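Periplasmic protein TorT (Vibrio parahaemolyticus, PDB 3O1I) probably binds trimethylamine N-oxide or a related small ligand in the periplasm and signals through a partner sensor kinase, as expected of a TorT-type periplasmic binding protein. Local coordinates at residues Thr137-Leu142 / Ser165-Val170; Lys7-Tyr12 / Trp62-Ile67; Val250-Leu255 / Ala273-Lys278. All coordinates share one frame; numbering follows the deposited sequence.

Contact 1: residues Thr137-Leu142 / Ser165-Val170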
ATOM      1  N   THR D 137     -34.736   8.560 -29.354  1.00 78.62           N
ATOM      2  CA  THR D 137     -34.087   8.777 -28.070  1.00 77.68           C
ATOM      3  C   THR D 137     -32.761   8.024 -28.016  1.00 77.44           C
ATOM      4  O   THR D 137     -32.737   6.795 -28.048  1.00 78.04           O
ATOM      5  CB  THR D 137     -35.002   8.296 -26.916  1.00 77.29           C
ATOM      6  OG1 THR D 137     -36.271   8.957 -27.003  1.00 76.53           O
ATOM      7  CG2 THR D 137     -34.379   8.602 -25.566  1.00 76.95           C
ATOM      8  N   ASN D 138     -31.656   8.763 -27.943  1.00 77.38           N
ATOM      9  CA  ASN D 138     -30.330   8.150 -27.879  1.00 76.98           C
ATOM     10  C   ASN D 138     -29.998   7.750 -26.447  1.00 75.75           C
ATOM     11  O   ASN D 138     -30.077   8.562 -25.520  1.00 75.11           O
ATOM     12  CB  ASN D 138     -29.266   9.106 -28.428  1.00 78.25           C
ATOM     13  CG  ASN D 138     -29.393   9.313 -29.931  1.00 80.40           C
ATOM     14  OD1 ASN D 138     -29.434   8.351 -30.697  1.00 81.65           O
ATOM     15  ND2 ASN D 138     -29.455  10.569 -30.356  1.00 82.71           N
ATOM     16  N   ILE D 139     -29.624   6.486 -26.275  1.00 74.11           N
ATOM     17  CA  ILE D 139     -29.314   5.950 -24.958  1.00 72.76           C
ATOM     18  C   ILE D 139     -27.896   5.356 -24.896  1.00 70.08           C
ATOM     19  O   ILE D 139     -27.330   4.956 -25.920  1.00 68.28           O
ATOM     20  CB  ILE D 139     -30.371   4.870 -24.579  1.00 74.17           C
ATOM     21  CG1 ILE D 139     -30.238   4.494 -23.104  1.00 75.54           C
ATOM     22  CG2 ILE D 139     -30.207   3.636 -25.478  1.00 75.00           C
ATOM     23  CD1 ILE D 139     -31.135   3.348 -22.678  1.00 76.72           C
ATOM     24  N   ALA D 140     -27.330   5.304 -23.693  1.00 67.16           N
ATOM     25  CA  ALA D 140     -25.982   4.769 -23.492  1.00 65.61           C
ATOM     26  C   ALA D 140     -25.979   3.563 -22.561  1.00 63.57           C
ATOM     27  O   ALA D 140     -26.472   3.650 -21.443  1.00 63.43           O
ATOM     28  CB  ALA D 140     -25.075   5.854 -22.927  1.00 65.10           C
ATOM     29  N   LEU D 141     -25.395   2.455 -23.015  1.00 62.03           N
ATOM     30  CA  LEU D 141     -25.341   1.219 -22.228  1.00 61.15           C
ATOM     31  C   LEU D 141     -24.067   0.979 -21.425  1.00 59.27           C
ATOM     32  O   LEU D 141     -23.016   0.760 -21.995  1.00 58.29           O
ATOM     33  CB  LEU D 141     -25.573   0.004 -23.141  1.00 61.62           C
ATOM     34  CG  LEU D 141     -27.022  -0.400 -23.442  1.00 61.16           C
ATOM     35  CD1 LEU D 141     -27.063  -1.450 -24.553  1.00 60.48           C
ATOM     36  CD2 LEU D 141     -27.653  -0.941 -22.170  1.00 59.19           C
ATOM     37  N   LEU D 142     -24.171   1.009 -20.101  1.00 59.10           N
ATOM     38  CA  LEU D 142     -23.020   0.756 -19.234  1.00 60.72           C
ATOM     39  C   LEU D 142     -23.368  -0.391 -18.289  1.00 62.23           C
ATOM     40  O   LEU D 142     -23.492  -0.214 -17.078  1.00 62.35           O
ATOM     41  CB  LEU D 142     -22.656   2.004 -18.426  1.00 58.46           C
ATOM     42  CG  LEU D 142     -22.373   3.289 -19.212  1.00 57.65           C
ATOM     43  CD1 LEU D 142     -21.883   4.347 -18.239  1.00 55.60           C
ATOM     44  CD2 LEU D 142     -21.345   3.046 -20.302  1.00 54.75           C
ATOM     45  N   SER D 165     -39.563   0.339 -30.896  1.00 93.42           N
ATOM     46  CA  SER D 165     -39.850   1.633 -30.300  1.00 92.20           C
ATOM     47  C   SER D 165     -38.832   2.641 -30.820  1.00 91.72           C
ATOM     48  O   SER D 165     -37.959   2.293 -31.617  1.00 91.98           O
ATOM     49  CB  SER D 165     -39.790   1.543 -28.774  1.00 91.96           C
ATOM     50  OG  SER D 165     -38.560   0.996 -28.342  1.00 91.42           O
ATOM     51  N   ASP D 166     -38.939   3.888 -30.374  1.00 90.60           N
ATOM     52  CA  ASP D 166     -38.022   4.925 -30.833  1.00 89.14           C
ATOM     53  C   ASP D 166     -36.877   5.206 -29.860  1.00 87.07           C
ATOM     54  O   ASP D 166     -36.660   6.336 -29.421  1.00 86.63           O
ATOM     55  CB  ASP D 166     -38.809   6.205 -31.149  1.00 90.32           C
ATOM     56  CG  ASP D 166     -38.936   6.453 -32.651  1.00 90.95           C
ATOM     57  OD1 ASP D 166     -38.997   5.469 -33.421  1.00 89.07           O
ATOM     58  OD2 ASP D 166     -38.980   7.634 -33.061  1.00 91.29           O
ATOM     59  N   ILE D 167     -36.141   4.150 -29.539  1.00 84.45           N
ATOM     60  CA  ILE D 167     -35.004   4.237 -28.641  1.00 81.53           C
ATOM     61  C   ILE D 167     -33.789   3.693 -29.380  1.00 81.42           C
ATOM     62  O   ILE D 167     -33.787   2.539 -29.809  1.00 81.61           O
ATOM     63  CB  ILE D 167     -35.266   3.419 -27.361  1.00 79.01           C
ATOM     64  CG1 ILE D 167     -36.251   4.183 -26.479  1.00 76.29           C
ATOM     65  CG2 ILE D 167     -33.964   3.141 -26.630  1.00 77.95           C
ATOM     66  CD1 ILE D 167     -36.662   3.450 -25.257  1.00 74.96           C
ATOM     67  N   HIS D 168     -32.774   4.538 -29.546  1.00 80.22           N
ATOM     68  CA  HIS D 168     -31.549   4.156 -30.240  1.00 79.14           C
ATOM     69  C   HIS D 168     -30.413   4.028 -29.232  1.00 79.08           C
ATOM     70  O   HIS D 168     -30.378   4.746 -28.232  1.00 78.38           O
ATOM     71  CB  HIS D 168     -31.176   5.222 -31.279  1.00 78.81           C
ATOM     72  CG  HIS D 168     -30.014   4.846 -32.147  1.00 78.47           C
ATOM     73  ND1 HIS D 168     -30.127   3.948 -33.186  1.00 79.60           N
ATOM     74  CD2 HIS D 168     -28.716   5.233 -32.123  1.00 78.27           C
ATOM     75  CE1 HIS D 168     -28.950   3.800 -33.767  1.00 78.61           C
ATOM     76  NE2 HIS D 168     -28.075   4.567 -33.140  1.00 78.60           N
ATOM     77  N   ILE D 169     -29.494   3.102 -29.491  1.00 79.00           N
ATOM     78  CA  ILE D 169     -28.341   2.917 -28.618  1.00 78.10           C
ATOM     79  C   ILE D 169     -27.163   3.617 -29.297  1.00 78.45           C
ATOM     80  O   ILE D 169     -26.766   3.244 -30.406  1.00 77.70           O
ATOM     81  CB  ILE D 169     -27.999   1.423 -28.421  1.00 76.61           C
ATOM     82  CG1 ILE D 169     -29.235   0.657 -27.948  1.00 76.56           C
ATOM     83  CG2 ILE D 169     -26.910   1.273 -27.374  1.00 75.81           C
ATOM     84  CD1 ILE D 169     -28.980  -0.823 -27.703  1.00 75.45           C
ATOM     85  N   VAL D 170     -26.630   4.652 -28.651  1.00 78.53           N
ATOM     86  CA  VAL D 170     -25.502   5.385 -29.213  1.00 78.33           C
ATOM     87  C   VAL D 170     -24.317   4.442 -29.229  1.00 78.14           C
ATOM     88  O   VAL D 170     -23.576   4.371 -30.207  1.00 78.37           O
ATOM     89  CB  VAL D 170     -25.152   6.618 -28.365  1.00 78.14           C
ATOM     90  CG1 VAL D 170     -23.924   7.311 -28.930  1.00 77.38           C
ATOM     91  CG2 VAL D 170     -26.325   7.574 -28.346  1.00 78.72           C
TER
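Ile139 meets both Ile167 and Ile169 across neighbouring parallel strands of a beta-alpha-beta unit, strand 137-142, helix 152-163 and strand 167-172, in one lobe of a type I periplasmic binding protein. Its CG1 is anti to the backbone N (chi1 -169°), which leaves CG2 as the branch turned to the partner strand; CG2 is 4.0 Å from Ile167 CG2 and equally far from Ile169 CG1. Farther along, Leu141 CD1 reaches Ile169 CD1 at 3.7 Å, the two side chains crossing obliquely. Thr137 lies on the face of the isoleucines, and its OG1 bonds to Gly135 O. On the other face Asn138 and His168 run side by side, pointing the same way with the amide and ring planes 82° apart, while Val170 comes in across Asn138 at about a right angle. The main chains keep these partners in step: Thr137 N binds Asp166 O, Thr137 O accepts His168 N, and Ile139 N returns to His168 O. Between the strand segments the twist is marked. Farther out, Leu126 of helix 116-127 packs on Ile139 and Ile167, and strand 197-200 flanks strand 137-142 on the side away from strand 167-172, putting the latter at the edge of the four-stranded sheet. A salt bridge from Lys132 holds Asp166 just before that edge strand. The last bond across the two segments runs from Val170 N to Ile139 O, 2.8 Å long and nearly straight at the hydrogen, 160°.

Contact 2: residues Lys7-Tyr12 / Trp62-Ile67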
ATOM      1  N   LYS D   7     -26.852 -28.487  10.114  1.00 96.35           N
ATOM      2  CA  LYS D   7     -25.685 -28.028   9.370  1.00 94.51           C
ATOM      3  C   LYS D   7     -25.962 -27.495   7.968  1.00 93.27           C
ATOM      4  O   LYS D   7     -26.111 -28.257   7.012  1.00 92.92           O
ATOM      5  CB  LYS D   7     -24.643 -29.145   9.287  1.00 94.20           C
ATOM      6  CG  LYS D   7     -24.045 -29.555  10.632  1.00 94.04           C
ATOM      7  CD  LYS D   7     -22.894 -28.654  11.064  1.00 92.42           C
ATOM      8  CE  LYS D   7     -22.175 -29.228  12.284  1.00 91.55           C
ATOM      9  NZ  LYS D   7     -20.917 -28.500  12.615  1.00 90.31           N
ATOM     10  N   ILE D   8     -26.025 -26.171   7.864  1.00 92.07           N
ATOM     11  CA  ILE D   8     -26.237 -25.485   6.593  1.00 90.48           C
ATOM     12  C   ILE D   8     -25.093 -24.487   6.443  1.00 88.20           C
ATOM     13  O   ILE D   8     -24.938 -23.568   7.252  1.00 86.96           O
ATOM     14  CB  ILE D   8     -27.577 -24.738   6.563  1.00 92.62           C
ATOM     15  CG1 ILE D   8     -28.734 -25.746   6.614  1.00 93.10           C
ATOM     16  CG2 ILE D   8     -27.658 -23.877   5.306  1.00 92.95           C
ATOM     17  CD1 ILE D   8     -30.109 -25.105   6.663  1.00 93.65           C
ATOM     18  N   CYS D   9     -24.304 -24.683   5.392  1.00 86.01           N
ATOM     19  CA  CYS D   9     -23.123 -23.870   5.115  1.00 84.01           C
ATOM     20  C   CYS D   9     -23.278 -23.044   3.830  1.00 81.66           C
ATOM     21  O   CYS D   9     -23.237 -23.593   2.721  1.00 80.95           O
ATOM     22  CB  CYS D   9     -21.936 -24.827   4.994  1.00 85.95           C
ATOM     23  SG  CYS D   9     -20.260 -24.242   5.409  1.00 88.06           S
ATOM     24  N   ALA D  10     -23.447 -21.728   3.980  1.00 78.52           N
ATOM     25  CA  ALA D  10     -23.608 -20.826   2.829  1.00 74.89           C
ATOM     26  C   ALA D  10     -22.268 -20.284   2.319  1.00 71.95           C
ATOM     27  O   ALA D  10     -21.511 -19.644   3.054  1.00 71.12           O
ATOM     28  CB  ALA D  10     -24.542 -19.669   3.193  1.00 73.55           C
ATOM     29  N   ILE D  11     -21.997 -20.540   1.044  1.00 69.04           N
ATOM     30  CA  ILE D  11     -20.754 -20.121   0.410  1.00 65.71           C
ATOM     31  C   ILE D  11     -20.936 -19.052  -0.665  1.00 63.54           C
ATOM     32  O   ILE D  11     -21.234 -19.361  -1.824  1.00 62.68           O
ATOM     33  CB  ILE D  11     -20.025 -21.356  -0.211  1.00 65.49           C
ATOM     34  CG1 ILE D  11     -19.761 -22.388   0.885  1.00 64.52           C
ATOM     35  CG2 ILE D  11     -18.709 -20.943  -0.864  1.00 64.91           C
ATOM     36  CD1 ILE D  11     -19.185 -21.790   2.156  1.00 63.20           C
ATOM     37  N   TYR D  12     -20.742 -17.794  -0.276  1.00 60.91           N
ATOM     38  CA  TYR D  12     -20.869 -16.675  -1.208  1.00 58.44           C
ATOM     39  C   TYR D  12     -19.616 -16.526  -2.066  1.00 58.78           C
ATOM     40  O   TYR D  12     -18.611 -17.197  -1.843  1.00 60.04           O
ATOM     41  CB  TYR D  12     -21.038 -15.367  -0.462  1.00 54.36           C
ATOM     42  CG  TYR D  12     -22.101 -15.338   0.601  1.00 52.88           C
ATOM     43  CD1 TYR D  12     -23.090 -16.324   0.678  1.00 51.27           C
ATOM     44  CD2 TYR D  12     -22.165 -14.266   1.495  1.00 51.58           C
ATOM     45  CE1 TYR D  12     -24.124 -16.230   1.616  1.00 49.08           C
ATOM     46  CE2 TYR D  12     -23.183 -14.167   2.427  1.00 50.52           C
ATOM     47  CZ  TYR D  12     -24.160 -15.146   2.478  1.00 48.81           C
ATOM     48  OH  TYR D  12     -25.180 -14.994   3.373  1.00 46.29           O
ATOM     49  N   TRP D  62     -16.529 -29.181   8.494  1.00 87.57           N
ATOM     50  CA  TRP D  62     -17.349 -28.637   9.568  1.00 88.58           C
ATOM     51  C   TRP D  62     -18.553 -29.546   9.776  1.00 88.55           C
ATOM     52  O   TRP D  62     -19.255 -29.456  10.787  1.00 88.01           O
ATOM     53  CB  TRP D  62     -17.821 -27.230   9.207  1.00 88.94           C
ATOM     54  CG  TRP D  62     -18.580 -26.540  10.300  1.00 89.32           C
ATOM     55  CD1 TRP D  62     -18.117 -26.214  11.546  1.00 89.14           C
ATOM     56  CD2 TRP D  62     -19.918 -26.037  10.224  1.00 89.57           C
ATOM     57  NE1 TRP D  62     -19.085 -25.532  12.248  1.00 89.75           N
ATOM     58  CE2 TRP D  62     -20.199 -25.410  11.462  1.00 89.43           C
ATOM     59  CE3 TRP D  62     -20.907 -26.054   9.229  1.00 89.31           C
ATOM     60  CZ2 TRP D  62     -21.431 -24.803  11.731  1.00 88.90           C
ATOM     61  CZ3 TRP D  62     -22.132 -25.450   9.498  1.00 89.58           C
ATOM     62  CH2 TRP D  62     -22.382 -24.832  10.742  1.00 88.72           C
ATOM     63  N   GLY D  63     -18.785 -30.416   8.798  1.00 88.85           N
ATOM     64  CA  GLY D  63     -19.896 -31.345   8.868  1.00 88.64           C
ATOM     65  C   GLY D  63     -21.217 -30.748   8.428  1.00 88.37           C
ATOM     66  O   GLY D  63     -22.231 -30.892   9.104  1.00 86.63           O
ATOM     67  N   ALA D  64     -21.207 -30.075   7.284  1.00 89.21           N
ATOM     68  CA  ALA D  64     -22.419 -29.463   6.763  1.00 89.60           C
ATOM     69  C   ALA D  64     -23.280 -30.501   6.040  1.00 89.40           C
ATOM     70  O   ALA D  64     -22.848 -31.114   5.056  1.00 88.36           O
ATOM     71  CB  ALA D  64     -22.056 -28.318   5.821  1.00 89.62           C
ATOM     72  N   ASN D  65     -24.497 -30.694   6.544  1.00 88.89           N
ATOM     73  CA  ASN D  65     -25.442 -31.645   5.969  1.00 88.75           C
ATOM     74  C   ASN D  65     -25.741 -31.269   4.516  1.00 88.40           C
ATOM     75  O   ASN D  65     -25.605 -32.084   3.600  1.00 88.04           O
ATOM     76  CB  ASN D  65     -26.730 -31.639   6.793  1.00 88.23           C
ATOM     77  CG  ASN D  65     -26.469 -31.836   8.275  1.00 87.50           C
ATOM     78  OD1 ASN D  65     -25.829 -32.809   8.677  1.00 85.92           O
ATOM     79  ND2 ASN D  65     -26.963 -30.914   9.097  1.00 86.84           N
ATOM     80  N   ALA D  66     -26.154 -30.022   4.326  1.00 87.72           N
ATOM     81  CA  ALA D  66     -26.451 -29.489   3.005  1.00 85.94           C
ATOM     82  C   ALA D  66     -25.786 -28.118   2.939  1.00 84.73           C
ATOM     83  O   ALA D  66     -25.768 -27.375   3.928  1.00 84.10           O
ATOM     84  CB  ALA D  66     -27.956 -29.362   2.817  1.00 86.27           C
ATOM     85  N   ILE D  67     -25.224 -27.787   1.783  1.00 82.83           N
ATOM     86  CA  ILE D  67     -24.570 -26.496   1.632  1.00 81.44           C
ATOM     87  C   ILE D  67     -25.119 -25.681   0.462  1.00 80.32           C
ATOM     88  O   ILE D  67     -25.299 -26.194  -0.651  1.00 79.40           O
ATOM     89  CB  ILE D  67     -23.048 -26.654   1.447  1.00 81.60           C
ATOM     90  CG1 ILE D  67     -22.752 -27.440   0.169  1.00 81.44           C
ATOM     91  CG2 ILE D  67     -22.452 -27.349   2.657  1.00 81.98           C
ATOM     92  CD1 ILE D  67     -21.274 -27.625  -0.102  1.00 81.94           C
TER
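Lys7 lays its side chain over one face of the Trp62 indole, and this is where polar and aromatic interactions combine. Its NZ stands above the five-membered ring, 3.4 Å from the centroid and 12° off the normal, a cation-pi contact; CD covers the six-membered ring in a CH-pi contact at 3.7 Å. A turn about the CB-CG bond, chi2 -84°, bends the chain across the indole. The same NZ donates to Trp62 O at 2.6 Å, so ring and carbonyl of one residue grip the ammonium group from two directions. Two backbone bonds cross, of unequal strength. Ala66 N gives an almost straight bond to Lys7 O, 3.2 Å and 168° at the hydrogen, whereas Cys9 N to Ala66 O is weak; Ile8 CA adds a CA-H...O contact to Ala66 O. Apolar packing centres on Cys9, whose CB lies 3.6 Å from Ala64 CB and 3.5 Å from Ile67 CG2. Its SG lies obliquely to the Trp62 ring, a sulfur-aromatic contact, and is tied covalently to Cys59 in a disulfide between strand 7-12 and helix 49-62. That helix gives way at Gly63, where phi turns positive, and the chain swings through Ala64 and Asn65 into strand 66-69. Flanked on its other side by strand 37-42, strand 7-12 thus takes the inner place in the 2-1-3 strand order of the Rossmann-like parallel sheet in a type I periplasmic binding protein lobe.

Contact 3: residues Val250-Leu255 / Ala273-Lys278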
ATOM      1  N   VAL D 250     -32.911  -9.905  -0.448  1.00 71.81           N
ATOM      2  CA  VAL D 250     -33.155 -10.397   0.902  1.00 72.00           C
ATOM      3  C   VAL D 250     -33.995 -11.661   0.845  1.00 74.09           C
ATOM      4  O   VAL D 250     -33.719 -12.631   1.541  1.00 74.80           O
ATOM      5  CB  VAL D 250     -33.897  -9.368   1.764  1.00 69.77           C
ATOM      6  CG1 VAL D 250     -34.263  -9.996   3.095  1.00 68.76           C
ATOM      7  CG2 VAL D 250     -33.027  -8.140   1.982  1.00 67.38           C
ATOM      8  N   GLN D 251     -35.021 -11.652   0.005  1.00 76.41           N
ATOM      9  CA  GLN D 251     -35.882 -12.818  -0.135  1.00 77.74           C
ATOM     10  C   GLN D 251     -35.188 -13.938  -0.901  1.00 76.60           C
ATOM     11  O   GLN D 251     -35.409 -15.111  -0.600  1.00 77.46           O
ATOM     12  CB  GLN D 251     -37.174 -12.436  -0.852  1.00 79.77           C
ATOM     13  CG  GLN D 251     -38.073 -13.608  -1.188  1.00 81.30           C
ATOM     14  CD  GLN D 251     -39.441 -13.160  -1.650  1.00 81.95           C
ATOM     15  OE1 GLN D 251     -39.601 -12.642  -2.758  1.00 81.49           O
ATOM     16  NE2 GLN D 251     -40.439 -13.342  -0.790  1.00 82.59           N
ATOM     17  N   GLN D 252     -34.360 -13.576  -1.884  1.00 74.75           N
ATOM     18  CA  GLN D 252     -33.651 -14.567  -2.686  1.00 72.17           C
ATOM     19  C   GLN D 252     -32.772 -15.391  -1.765  1.00 70.56           C
ATOM     20  O   GLN D 252     -32.416 -16.529  -2.075  1.00 69.15           O
ATOM     21  CB  GLN D 252     -32.809 -13.890  -3.769  1.00 70.97           C
ATOM     22  CG  GLN D 252     -32.687 -14.741  -5.020  1.00 72.52           C
ATOM     23  CD  GLN D 252     -32.149 -13.973  -6.212  1.00 73.17           C
ATOM     24  OE1 GLN D 252     -32.511 -12.818  -6.431  1.00 73.59           O
ATOM     25  NE2 GLN D 252     -31.297 -14.620  -7.006  1.00 72.11           N
ATOM     26  N   GLY D 253     -32.442 -14.806  -0.621  1.00 69.36           N
ATOM     27  CA  GLY D 253     -31.628 -15.497   0.354  1.00 68.70           C
ATOM     28  C   GLY D 253     -32.491 -16.464   1.139  1.00 68.49           C
ATOM     29  O   GLY D 253     -32.206 -17.665   1.196  1.00 67.03           O
ATOM     30  N   ARG D 254     -33.553 -15.933   1.743  1.00 68.89           N
ATOM     31  CA  ARG D 254     -34.490 -16.735   2.529  1.00 68.70           C
ATOM     32  C   ARG D 254     -34.853 -17.988   1.747  1.00 69.20           C
ATOM     33  O   ARG D 254     -34.878 -19.089   2.286  1.00 69.62           O
ATOM     34  CB  ARG D 254     -35.756 -15.929   2.827  1.00 67.53           C
ATOM     35  CG  ARG D 254     -35.560 -14.733   3.751  1.00 66.44           C
ATOM     36  CD  ARG D 254     -36.799 -13.830   3.753  1.00 64.64           C
ATOM     37  NE  ARG D 254     -36.692 -12.698   4.674  1.00 65.01           N
ATOM     38  CZ  ARG D 254     -36.664 -12.813   6.000  1.00 66.73           C
ATOM     39  NH1 ARG D 254     -36.738 -14.015   6.565  1.00 69.30           N
ATOM     40  NH2 ARG D 254     -36.571 -11.731   6.766  1.00 64.39           N
ATOM     41  N   LEU D 255     -35.120 -17.810   0.464  1.00 70.01           N
ATOM     42  CA  LEU D 255     -35.471 -18.924  -0.391  1.00 72.45           C
ATOM     43  C   LEU D 255     -34.469 -20.085  -0.301  1.00 72.98           C
ATOM     44  O   LEU D 255     -34.870 -21.232  -0.087  1.00 73.54           O
ATOM     45  CB  LEU D 255     -35.613 -18.424  -1.835  1.00 74.17           C
ATOM     46  CG  LEU D 255     -35.804 -19.408  -2.996  1.00 75.15           C
ATOM     47  CD1 LEU D 255     -36.675 -20.583  -2.575  1.00 76.28           C
ATOM     48  CD2 LEU D 255     -36.416 -18.656  -4.181  1.00 73.94           C
ATOM     49  N   ALA D 273     -36.787 -22.562  -7.536  1.00 87.52           N
ATOM     50  CA  ALA D 273     -37.460 -21.332  -7.146  1.00 86.11           C
ATOM     51  C   ALA D 273     -36.771 -20.063  -7.670  1.00 85.64           C
ATOM     52  O   ALA D 273     -35.594 -20.076  -8.044  1.00 84.86           O
ATOM     53  CB  ALA D 273     -37.585 -21.279  -5.641  1.00 85.10           C
ATOM     54  N   SER D 274     -37.527 -18.968  -7.683  1.00 84.91           N
ATOM     55  CA  SER D 274     -37.056 -17.676  -8.175  1.00 84.38           C
ATOM     56  C   SER D 274     -38.119 -16.611  -7.919  1.00 83.71           C
ATOM     57  O   SER D 274     -39.186 -16.651  -8.514  1.00 85.05           O
ATOM     58  CB  SER D 274     -36.767 -17.773  -9.682  1.00 83.99           C
ATOM     59  OG  SER D 274     -37.860 -18.335 -10.397  1.00 82.07           O
ATOM     60  N   PRO D 275     -37.834 -15.634  -7.042  1.00 83.47           N
ATOM     61  CA  PRO D 275     -38.818 -14.587  -6.754  1.00 83.35           C
ATOM     62  C   PRO D 275     -39.266 -13.873  -8.022  1.00 83.31           C
ATOM     63  O   PRO D 275     -38.700 -14.072  -9.108  1.00 82.76           O
ATOM     64  CB  PRO D 275     -38.070 -13.646  -5.810  1.00 83.10           C
ATOM     65  CG  PRO D 275     -37.026 -14.513  -5.202  1.00 83.75           C
ATOM     66  CD  PRO D 275     -36.556 -15.310  -6.396  1.00 84.13           C
ATOM     67  N   ILE D 276     -40.285 -13.037  -7.881  1.00 83.04           N
ATOM     68  CA  ILE D 276     -40.805 -12.309  -9.023  1.00 82.79           C
ATOM     69  C   ILE D 276     -40.263 -10.892  -9.037  1.00 80.91           C
ATOM     70  O   ILE D 276     -40.381 -10.155  -8.053  1.00 79.78           O
ATOM     71  CB  ILE D 276     -42.360 -12.280  -9.008  1.00 84.40           C
ATOM     72  CG1 ILE D 276     -42.877 -11.403 -10.156  1.00 85.93           C
ATOM     73  CG2 ILE D 276     -42.856 -11.806  -7.642  1.00 84.03           C
ATOM     74  CD1 ILE D 276     -44.384 -11.418 -10.335  1.00 88.26           C
ATOM     75  N   ILE D 277     -39.668 -10.527 -10.168  1.00 78.96           N
ATOM     76  CA  ILE D 277     -39.077  -9.207 -10.363  1.00 78.15           C
ATOM     77  C   ILE D 277     -40.133  -8.103 -10.315  1.00 78.62           C
ATOM     78  O   ILE D 277     -41.139  -8.166 -11.017  1.00 78.90           O
ATOM     79  CB  ILE D 277     -38.329  -9.169 -11.712  1.00 76.29           C
ATOM     80  CG1 ILE D 277     -37.169 -10.166 -11.673  1.00 72.74           C
ATOM     81  CG2 ILE D 277     -37.837  -7.765 -12.009  1.00 76.39           C
ATOM     82  CD1 ILE D 277     -36.803 -10.711 -13.023  1.00 69.09           C
ATOM     83  N   LYS D 278     -39.901  -7.093  -9.481  1.00 79.08           N
ATOM     84  CA  LYS D 278     -40.845  -5.994  -9.337  1.00 80.03           C
ATOM     85  C   LYS D 278     -40.298  -4.645  -9.840  1.00 80.74           C
ATOM     86  O   LYS D 278     -39.203  -4.230  -9.462  1.00 81.26           O
ATOM     87  CB  LYS D 278     -41.257  -5.852  -7.869  1.00 79.41           C
ATOM     88  CG  LYS D 278     -42.309  -4.785  -7.644  1.00 81.28           C
ATOM     89  CD  LYS D 278     -42.097  -4.046  -6.337  1.00 81.87           C
ATOM     90  CE  LYS D 278     -43.137  -2.934  -6.143  1.00 81.97           C
ATOM     91  NZ  LYS D 278     -43.068  -1.834  -7.160  1.00 79.75           N
TER
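Leu255 of helix 249-263 rests on Ala273, where the chain returns along the helix surface without regular structure. Followed outward, the leucine leaves the helix with CB directed to the returning chain but still 5.2 Å from Ala273 CB. CG, anti to the backbone N (chi1 172°), carries the side chain on and comes to 3.7 Å from the same Ala273 methyl. There it forks over that methyl: CD1 lies 3.3 Å from Ala273 CB and CD2 is similarly near. CD2 reaches farthest along the returning chain, 3.7 Å from Ser274 N and 4.0 Å from Pro275 CD. One turn back on the helix, two glutamines attend the proline. Gln252 crosses it at about a right angle, the aliphatic CG 4.1 Å from Pro275 CD. Gln251, extended from the helix, slides past the ring in the opposite direction and brings OE1 within 3.6 Å of Pro275 CB. The contact is thus one of van der Waals packing, largely apolar, near the surface, with the Leu255 side chain also touching Val111. Elsewhere on helix 249-263, Val250 packs on Ser22 and Tyr25 of helix 18-32. Beyond Pro275 the chain reaches strand 278-280, antiparallel to strand 244-246, so the contact closes a strand-helix-strand excursion, consistent with the crossover connections between lobes of type I periplasmic binding proteins.

How the contacts relate
The three contacts follow one another along the chain without interlocking. Contacts 1 and 2 belong to the two separate parallel sheets of the bilobed fold, on opposite sides of the chain's centre; their centres are 45 Å apart and their nearest atoms about 23 Å. Both join the first strand of a sheet to a neighbour, but contact 1 pairs it with the edge strand and contact 2 with an inner one. Contact 3 lies between, its centre 20 Å from that of contact 2 and 30 Å from that of contact 1, with nearest atoms about 7 and 16 Å away. In this family the ligand pocket normally lies in the cleft between the lobes.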